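Local coordinates for ribosome inactivating type 1 protein (Iris hollandica, PDB 3MVG) that belongs to the single-chain, type 1 ribosome-inactivating proteins and probably acts by inactivating ribosomes, at residues G106-L111 and S117-I122; A130-T135 and A149-V154. All blocks are in the same frame, centred on the assembly; numbering follows the deposited sequence. Where two conformers were deposited one is given.

Contact 1: G106-L111 and S117-I122; sequences GSYGAL and SNRENI. Unlike the reference sequence in segment 117-122: Ser117 (reference Gln).
Tyr108 and Arg119 meet flat on flat because of their torsions: the Tyr108 ring lies anti to its own carbonyl carbon (chi1 -71°), while Arg119 starts with CG between backbone N and carbonyl carbon (chi1 71°) and then runs extended to NE. The guanidinium is thereby laid over one face of the phenol ring, planes 7° apart, in a parallel cation-pi stack with Arg119 CZ 3.6 Å from the Tyr108 ring centroid. Arg119 NH1 rests on Tyr108 CD2 at 3.4 Å, and Arg119 NH2 lies over the CB-CG bond, 3.4 Å from Tyr108 CB. On the other side of the same face, near CD1 and CE1, Arg119 CD adds a CH-pi contact. No hydrogen bond joins the segments; instead Gln198 takes Arg119 NH1 and Gln112 takes NH2, which helps to set the turn of the guanidinium, while Glu161 holds Tyr108 OH in place. Ser107 starts the tyrosine's helix as N-cap, its OG accepting from Ala110 N at 3.0 Å. In the ribosome-inactivating protein fold, this is a cation-pi stack that ties the first turn of helix 108-115 to the loop following it, beside helices 146-164 and 192-199.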
loop_
_atom_site.group_PDB
_atom_site.type_symbol
_atom_site.label_atom_id
_atom_site.label_comp_id
_atom_site.label_asym_id
_atom_site.label_seq_id
_atom_site.Cartn_x
_atom_site.Cartn_y
_atom_site.Cartn_z
ATOM N N GLY A 106 -15.917 -17.337 14.745
ATOM C CA GLY A 106 -15.204 -16.191 14.208
ATOM C C GLY A 106 -15.792 -15.590 12.945
ATOM O O GLY A 106 -15.190 -14.692 12.364
ATOM N N SER A 107 -16.961 -16.053 12.502
ATOM C CA SER A 107 -17.579 -15.421 11.334
ATOM C C SER A 107 -17.949 -13.981 11.675
ATOM O O SER A 107 -18.275 -13.679 12.823
ATOM C CB SER A 107 -18.809 -16.192 10.855
ATOM O OG SER A 107 -19.908 -15.945 11.706
ATOM N N TYR A 108 -17.900 -13.085 10.695
ATOM C CA TYR A 108 -18.309 -11.715 10.967
ATOM C C TYR A 108 -19.778 -11.629 11.375
ATOM O O TYR A 108 -20.137 -10.786 12.181
ATOM C CB TYR A 108 -18.015 -10.778 9.796
ATOM C CG TYR A 108 -16.542 -10.511 9.618
ATOM C CD1 TYR A 108 -15.800 -9.907 10.631
ATOM C CD2 TYR A 108 -15.889 -10.860 8.442
ATOM C CE1 TYR A 108 -14.442 -9.660 10.485
ATOM C CE2 TYR A 108 -14.522 -10.613 8.282
ATOM C CZ TYR A 108 -13.819 -10.009 9.310
ATOM O OH TYR A 108 -12.476 -9.772 9.161
ATOM N N GLY A 109 -20.610 -12.514 10.828
ATOM C CA GLY A 109 -22.021 -12.576 11.217
ATOM C C GLY A 109 -22.154 -12.826 12.709
ATOM O O GLY A 109 -22.875 -12.118 13.406
ATOM N N ALA A 110 -21.455 -13.842 13.199
ATOM C CA ALA A 110 -21.491 -14.167 14.625
ATOM C C ALA A 110 -20.857 -13.059 15.465
ATOM O O ALA A 110 -21.412 -12.644 16.484
ATOM C CB ALA A 110 -20.790 -15.477 14.888
ATOM N N LEU A 111 -19.686 -12.578 15.047
ATOM C CA LEU A 111 -18.996 -11.537 15.814
ATOM C C LEU A 111 -19.815 -10.259 15.907
ATOM O O LEU A 111 -19.915 -9.661 16.979
ATOM C CB LEU A 111 -17.624 -11.234 15.212
ATOM C CG LEU A 111 -16.571 -12.333 15.309
ATOM C CD1 LEU A 111 -15.408 -11.999 14.380
ATOM C CD2 LEU A 111 -16.084 -12.501 16.738
ATOM N N SER A 117 -22.745 -4.531 16.812
ATOM C CA SER A 117 -22.182 -3.498 15.961
ATOM C C SER A 117 -21.676 -4.123 14.673
ATOM O O SER A 117 -20.958 -5.122 14.709
ATOM C CB SER A 117 -21.017 -2.815 16.682
ATOM O OG SER A 117 -21.324 -2.605 18.051
ATOM N N ASN A 118 -22.055 -3.546 13.537
ATOM C CA ASN A 118 -21.449 -3.927 12.277
ATOM C C ASN A 118 -20.056 -3.309 12.181
ATOM O O ASN A 118 -19.818 -2.216 12.693
ATOM C CB ASN A 118 -22.369 -3.474 11.147
ATOM C CG ASN A 118 -21.635 -3.123 9.895
ATOM O OD1 ASN A 118 -21.053 -3.975 9.233
ATOM N ND2 ASN A 118 -21.695 -1.856 9.535
ATOM N N ARG A 119 -19.129 -4.010 11.534
ATOM C CA ARG A 119 -17.760 -3.505 11.473
ATOM C C ARG A 119 -17.597 -2.232 10.632
ATOM O O ARG A 119 -16.595 -1.529 10.770
ATOM C CB ARG A 119 -16.773 -4.602 11.085
ATOM C CG ARG A 119 -16.830 -5.082 9.656
ATOM C CD ARG A 119 -16.125 -6.414 9.594
ATOM N NE ARG A 119 -15.985 -6.986 8.259
ATOM C CZ ARG A 119 -16.933 -7.666 7.619
ATOM N NH1 ARG A 119 -16.670 -8.175 6.426
ATOM N NH2 ARG A 119 -18.139 -7.822 8.148
ATOM N N GLU A 120 -18.597 -1.900 9.813
ATOM C CA GLU A 120 -18.626 -0.602 9.131
ATOM C C GLU A 120 -18.631 0.556 10.125
ATOM O O GLU A 120 -18.296 1.683 9.764
ATOM C CB GLU A 120 -19.845 -0.480 8.205
ATOM C CG GLU A 120 -19.728 -1.223 6.891
ATOM C CD GLU A 120 -20.985 -1.154 6.041
ATOM O OE1 GLU A 120 -21.546 -0.049 5.871
ATOM O OE2 GLU A 120 -21.400 -2.213 5.524
ATOM N N ASN A 121 -19.014 0.270 11.369
ATOM C CA ASN A 121 -19.128 1.295 12.409
ATOM C C ASN A 121 -18.071 1.199 13.514
ATOM O O ASN A 121 -18.212 1.803 14.579
ATOM C CB ASN A 121 -20.548 1.281 12.998
ATOM C CG ASN A 121 -21.618 1.456 11.933
ATOM O OD1 ASN A 121 -21.501 2.305 11.050
ATOM N ND2 ASN A 121 -22.661 0.641 12.005
ATOM N N ILE A 122 -17.001 0.455 13.238
ATOM C CA ILE A 122 -15.928 0.222 14.207
ATOM C C ILE A 122 -14.615 0.793 13.680
ATOM O O ILE A 122 -14.122 0.375 12.631
ATOM C CB ILE A 122 -15.787 -1.285 14.533
ATOM C CG1 ILE A 122 -17.048 -1.779 15.263
ATOM C CG2 ILE A 122 -14.505 -1.557 15.341
ATOM C CD1 ILE A 122 -17.130 -3.291 15.444
#

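Contact 2: A130-T135 and A149-V154; sequences ATAITT and ARSLIV. Unlike the reference sequence in segment 130-135: Thr134 (reference Ser).
Ala132 and Ser151 face each other where helices 126-138 and 146-164 come closest, each CB directed at the opposite helix. Their CA atoms are only 4.4 Å apart, and the methyl of Ala132 meets the CB of Ser151 at 3.8 Å. The same Ala132 CB lies 3.6 Å from Ser151 O, so it packs against backbone as well as side chain. Small residues on both sides let the two segment axes approach to 8.8 Å, with 139° between their directions, an oblique crossing of roughly antiparallel sense.

Thr135 and Val154 pack beside this central pair. Val154 turns CG1 anti to its backbone N (chi1 173°) and lays that methyl against Ala132 CB at 4.0 Å, an apolar touch. One turn further along the first helix, Thr135 presents its carbon side to the serine hydroxyl: Ser151 OG sits 3.3 Å from Thr135 CB and close to CG2 too. The two hydroxyls do not bond each other, as each is directed back into its own helix. Thr135 OG1 donates to Thr131 O at 2.8 Å from above the carbonyl plane, while Thr135 N reaches that oxygen from the opposite face; Ser151 OG bonds Ser147 O. These bonds within the helices satisfy both hydroxyls, leaving the interface to van der Waals packing. Leu136 also touches Ser151, Leu155 touches Ala132, and Pro128 touches Val154, extending the packing along both helices. With alanine and serine at the crossing point, this is a close packing of two consecutive, roughly antiparallel helices in the buried helical part of the ribosome-inactivating protein fold.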
loop_
_atom_site.group_PDB
_atom_site.type_symbol
_atom_site.label_atom_id
_atom_site.label_comp_id
_atom_site.label_asym_id
_atom_site.label_seq_id
_atom_site.Cartn_x
_atom_site.Cartn_y
_atom_site.Cartn_z
ATOM N N ALA A 130 -4.628 -1.156 20.003
ATOM C CA ALA A 130 -4.205 -1.153 21.410
ATOM C C ALA A 130 -5.380 -1.392 22.353
ATOM O O ALA A 130 -5.283 -2.200 23.274
ATOM C CB ALA A 130 -3.504 0.151 21.754
ATOM N N THR A 131 -6.498 -0.727 22.097
ATOM C CA THR A 131 -7.679 -0.884 22.938
ATOM C C THR A 131 -8.217 -2.316 22.893
ATOM O O THR A 131 -8.613 -2.872 23.921
ATOM C CB THR A 131 -8.745 0.130 22.537
ATOM O OG1 THR A 131 -8.241 1.440 22.819
ATOM C CG2 THR A 131 -10.046 -0.093 23.309
ATOM N N ALA A 132 -8.204 -2.923 21.712
ATOM C CA ALA A 132 -8.664 -4.297 21.556
ATOM C C ALA A 132 -7.769 -5.254 22.341
ATOM O O ALA A 132 -8.264 -6.171 23.001
ATOM C CB ALA A 132 -8.725 -4.672 20.076
ATOM N N ILE A 133 -6.454 -5.043 22.277
ATOM C CA ILE A 133 -5.531 -5.858 23.061
ATOM C C ILE A 133 -5.812 -5.723 24.553
ATOM O O ILE A 133 -5.917 -6.723 25.263
ATOM C CB ILE A 133 -4.061 -5.493 22.785
ATOM C CG1 ILE A 133 -3.692 -5.759 21.323
ATOM C CG2 ILE A 133 -3.129 -6.255 23.735
ATOM C CD1 ILE A 133 -2.431 -4.995 20.896
ATOM N N THR A 134 -5.940 -4.485 25.029
ATOM C CA THR A 134 -6.197 -4.239 26.455
ATOM C C THR A 134 -7.499 -4.898 26.894
ATOM O O THR A 134 -7.573 -5.492 27.978
ATOM C CB THR A 134 -6.260 -2.737 26.762
ATOM O OG1 THR A 134 -5.006 -2.134 26.454
ATOM C CG2 THR A 134 -6.540 -2.491 28.222
ATOM N N THR A 135 -8.523 -4.787 26.054
ATOM C CA THR A 135 -9.839 -5.332 26.370
ATOM C C THR A 135 -9.774 -6.845 26.528
ATOM O O THR A 135 -10.266 -7.393 27.520
ATOM C CB THR A 135 -10.872 -4.925 25.311
ATOM O OG1 THR A 135 -10.965 -3.496 25.277
ATOM C CG2 THR A 135 -12.245 -5.488 25.641
ATOM N N ALA A 149 -16.107 -9.910 21.337
ATOM C CA ALA A 149 -16.421 -9.939 19.916
ATOM C C ALA A 149 -16.002 -8.644 19.225
ATOM O O ALA A 149 -15.425 -8.680 18.134
ATOM C CB ALA A 149 -17.903 -10.213 19.701
ATOM N N ARG A 150 -16.274 -7.500 19.855
ATOM C CA ARG A 150 -15.886 -6.223 19.263
ATOM C C ARG A 150 -14.368 -6.152 19.059
ATOM O O ARG A 150 -13.880 -5.747 17.998
ATOM C CB ARG A 150 -16.341 -5.052 20.131
ATOM C CG ARG A 150 -16.257 -3.725 19.402
ATOM C CD ARG A 150 -16.226 -2.541 20.358
ATOM N NE ARG A 150 -16.252 -1.276 19.624
ATOM C CZ ARG A 150 -15.192 -0.723 19.027
ATOM N NH1 ARG A 150 -13.999 -1.312 19.066
ATOM N NH2 ARG A 150 -15.330 0.419 18.369
ATOM N N SER A 151 -13.625 -6.575 20.078
ATOM C CA SER A 151 -12.162 -6.531 20.023
ATOM C C SER A 151 -11.603 -7.487 18.984
ATOM O O SER A 151 -10.646 -7.152 18.282
ATOM C CB SER A 151 -11.562 -6.798 21.399
ATOM O OG SER A 151 -11.987 -5.784 22.310
ATOM N N LEU A 152 -12.214 -8.661 18.858
ATOM C CA LEU A 152 -11.817 -9.613 17.828
ATOM C C LEU A 152 -12.090 -9.100 16.419
ATOM O O LEU A 152 -11.302 -9.336 15.516
ATOM C CB LEU A 152 -12.468 -10.974 18.058
ATOM C CG LEU A 152 -11.862 -11.794 19.197
ATOM C CD1 LEU A 152 -12.758 -12.981 19.520
ATOM C CD2 LEU A 152 -10.438 -12.256 18.888
ATOM N N ILE A 153 -13.171 -8.357 16.230
ATOM C CA ILE A 153 -13.433 -7.730 14.932
ATOM C C ILE A 153 -12.265 -6.822 14.540
ATOM O O ILE A 153 -11.805 -6.840 13.393
ATOM C CB ILE A 153 -14.764 -6.941 14.952
ATOM C CG1 ILE A 153 -15.937 -7.923 14.971
ATOM C CG2 ILE A 153 -14.871 -6.013 13.749
ATOM C CD1 ILE A 153 -17.287 -7.286 15.276
ATOM N N VAL A 154 -11.794 -6.018 15.494
ATOM C CA VAL A 154 -10.665 -5.115 15.264
ATOM C C VAL A 154 -9.393 -5.915 14.956
ATOM O O VAL A 154 -8.716 -5.671 13.954
ATOM C CB VAL A 154 -10.442 -4.172 16.476
ATOM C CG1 VAL A 154 -9.162 -3.355 16.316
ATOM C CG2 VAL A 154 -11.638 -3.236 16.653
#

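In the fold
Helix 146-164 connects the two contacts: it is one partner in contact 2 and lies against both segments of contact 1. Arg119 CB touches Ile153 CG2 at 3.6 Å, and Ile122 packs on Val154, while Leu111 O meets Ala149 CB. The centres of the two contacts lie about 12 Å apart, and contact 1 closes in the chain before contact 2 opens. Contact 2 is buried, joining two helices through small, mainly apolar groups whose hydroxyls bond within their own helices. Contact 1, only partly buried, joins a helix start to a loop through one large aromatic and one charged group, whose polar ends are held by residues elsewhere in the chain.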